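PDB 5FQ8: outer membrane protein Omp121 from Bacteroides thetaiotaomicron, which probably imports nutrients across the outer membrane as a TonB-dependent transporter with a plug domain and a transmembrane beta-barrel. Local coordinates for residues K415-L420 with S441-Q446. Numbering follows the deposited sequence.
Sequences KGKPNL and SGETGQ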
loop_
_atom_site.group_PDB
_atom_site.type_symbol
_atom_site.label_atom_id
_atom_site.label_comp_id
_atom_site.label_asym_id
_atom_site.label_seq_id
_atom_site.Cartn_x
_atom_site.Cartn_y
_atom_site.Cartn_z
ATOM N N LYS B 415 1.116 1.962 -11.482
ATOM C CA LYS B 415 -0.174 2.099 -12.148
ATOM C C LYS B 415 -1.076 3.020 -11.342
ATOM O O LYS B 415 -1.052 2.990 -10.113
ATOM C CB LYS B 415 -0.866 0.750 -12.348
ATOM C CG LYS B 415 0.047 -0.432 -12.336
ATOM C CD LYS B 415 -0.734 -1.707 -12.343
ATOM C CE LYS B 415 0.138 -2.892 -11.960
ATOM N NZ LYS B 415 1.261 -3.135 -12.915
ATOM N N GLY B 416 -1.866 3.835 -12.037
ATOM C CA GLY B 416 -2.785 4.733 -11.364
ATOM C C GLY B 416 -3.931 5.149 -12.254
ATOM O O GLY B 416 -3.807 5.176 -13.478
ATOM N N LYS B 417 -5.047 5.494 -11.629
ATOM C CA LYS B 417 -6.230 5.989 -12.308
ATOM C C LYS B 417 -6.919 7.016 -11.425
ATOM O O LYS B 417 -6.889 6.894 -10.197
ATOM C CB LYS B 417 -7.195 4.852 -12.644
ATOM C CG LYS B 417 -7.686 4.023 -11.495
ATOM C CD LYS B 417 -8.256 2.735 -12.028
ATOM C CE LYS B 417 -9.142 2.038 -11.029
ATOM N NZ LYS B 417 -10.395 2.806 -10.777
ATOM N N PRO B 418 -7.564 8.019 -12.016
ATOM C CA PRO B 418 -8.055 9.150 -11.229
ATOM C C PRO B 418 -9.285 8.804 -10.415
ATOM O O PRO B 418 -9.969 7.805 -10.634
ATOM C CB PRO B 418 -8.401 10.200 -12.287
ATOM C CG PRO B 418 -7.881 9.695 -13.558
ATOM C CD PRO B 418 -7.823 8.216 -13.444
ATOM N N ASN B 419 -9.560 9.678 -9.455
ATOM C CA ASN B 419 -10.809 9.669 -8.713
ATOM C C ASN B 419 -11.853 10.290 -9.617
ATOM O O ASN B 419 -12.194 11.469 -9.506
ATOM C CB ASN B 419 -10.670 10.444 -7.415
ATOM C CG ASN B 419 -11.826 10.230 -6.492
ATOM O OD1 ASN B 419 -12.974 10.317 -6.888
ATOM N ND2 ASN B 419 -11.526 9.920 -5.256
ATOM N N LEU B 420 -12.355 9.471 -10.538
ATOM C CA LEU B 420 -13.363 9.942 -11.475
ATOM C C LEU B 420 -14.627 10.398 -10.757
ATOM O O LEU B 420 -15.282 11.357 -11.189
ATOM C CB LEU B 420 -13.678 8.841 -12.478
ATOM C CG LEU B 420 -12.530 8.365 -13.363
ATOM C CD1 LEU B 420 -12.961 7.144 -14.090
ATOM C CD2 LEU B 420 -12.131 9.432 -14.350
ATOM N N SER B 441 -18.772 5.219 -10.748
ATOM C CA SER B 441 -18.971 4.547 -9.473
ATOM C C SER B 441 -18.511 3.107 -9.479
ATOM O O SER B 441 -18.897 2.338 -10.345
ATOM C CB SER B 441 -20.438 4.592 -9.084
ATOM O OG SER B 441 -21.225 4.938 -10.202
ATOM N N GLY B 442 -17.690 2.728 -8.507
ATOM C CA GLY B 442 -17.126 3.651 -7.552
ATOM C C GLY B 442 -15.689 3.843 -7.959
ATOM O O GLY B 442 -14.780 3.218 -7.439
ATOM N N GLU B 443 -15.494 4.684 -8.952
ATOM C CA GLU B 443 -14.163 4.940 -9.477
ATOM C C GLU B 443 -13.602 6.091 -8.663
ATOM O O GLU B 443 -13.765 7.262 -8.993
ATOM C CB GLU B 443 -14.225 5.240 -10.969
ATOM C CG GLU B 443 -14.570 4.051 -11.828
ATOM C CD GLU B 443 -13.461 3.040 -11.909
ATOM O OE1 GLU B 443 -12.300 3.447 -11.779
ATOM O OE2 GLU B 443 -13.746 1.841 -12.086
ATOM N N THR B 444 -12.950 5.748 -7.556
ATOM C CA THR B 444 -12.491 6.733 -6.589
ATOM C C THR B 444 -10.987 6.913 -6.615
ATOM O O THR B 444 -10.426 7.511 -5.697
ATOM C CB THR B 444 -12.945 6.347 -5.182
ATOM O OG1 THR B 444 -12.667 4.968 -4.944
ATOM C CG2 THR B 444 -14.411 6.574 -5.023
ATOM N N GLY B 445 -10.333 6.419 -7.641
ATOM C CA GLY B 445 -8.894 6.512 -7.742
ATOM C C GLY B 445 -8.195 5.309 -7.156
ATOM O O GLY B 445 -8.706 4.611 -6.291
ATOM N N GLN B 446 -6.987 5.071 -7.638
ATOM C CA GLN B 446 -6.178 3.971 -7.147
ATOM C C GLN B 446 -4.763 4.195 -7.632
ATOM O O GLN B 446 -4.553 4.769 -8.696
ATOM C CB GLN B 446 -6.719 2.640 -7.638
ATOM C CG GLN B 446 -5.934 1.460 -7.195
ATOM C CD GLN B 446 -6.437 0.198 -7.824
ATOM O OE1 GLN B 446 -7.064 0.233 -8.875
ATOM N NE2 GLN B 446 -6.194 -0.925 -7.177
HETATM O O HOH W 1 -10.934 5.222 -10.711
#
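Lys417 and Gln446 face each other as an antiparallel hydrogen-bonded pair, near the end of barrel strand 398-417 and at the start of its neighbour 446-469. Lys417 N donates to Gln446 O (3.1 Å, 159° at the hydrogen) in the plane of that carbonyl; Gln446 N returns a bond of the same length to Lys417 O, tilted slightly from its plane. CA-H...O contacts flank this pair: Gly416 CA lies 3.2 Å from Gln446 O, and Gly445 CA approaches the carbonyls of Lys417 and Pro418. The close backbone approach at Gly445, with its positive phi, would be obstructed by a CB.

Among the polar side chains, Lys417 starts with CG between its own N and carbonyl carbon (chi1 58°), runs out extended and bends at the last torsion, bringing NZ to the Glu443 carboxylate. The two chains cross at about a right angle and form a salt bridge, though the exact places of NZ and OE1 are doubtful. A water donates to Pro418 O (2.8 Å) and takes a weak bond from Gly445 N; its bond from Lys417 NZ is as doubtful as NZ's place. Gln446 lays OE1 beside Lys417 CE (3.5 Å), while its NE2 bonds Glu493.

Asn419 is the N-cap of helix 420-424: OD1 takes the N-H of Ala422 and ND2 bonds Leu497 O, while Asn419 CB lies 3.4 Å from Thr444 O. An alanine here would keep that CB but is likely to leave Ala422 N uncapped and Leu497 O without its amide donor.

Between the two segments apolar packing is slight: Leu420 and Glu443 run side by side, Leu420 CD1 3.9 Å from Glu443 CB; Leu420 also lies on Tyr370 and Tyr375.

Direct backbone hydrogen bonds thus fix the register only at Lys417 and Gln446; beyond them, polar linkage rests on an imprecisely placed charge pair and a water.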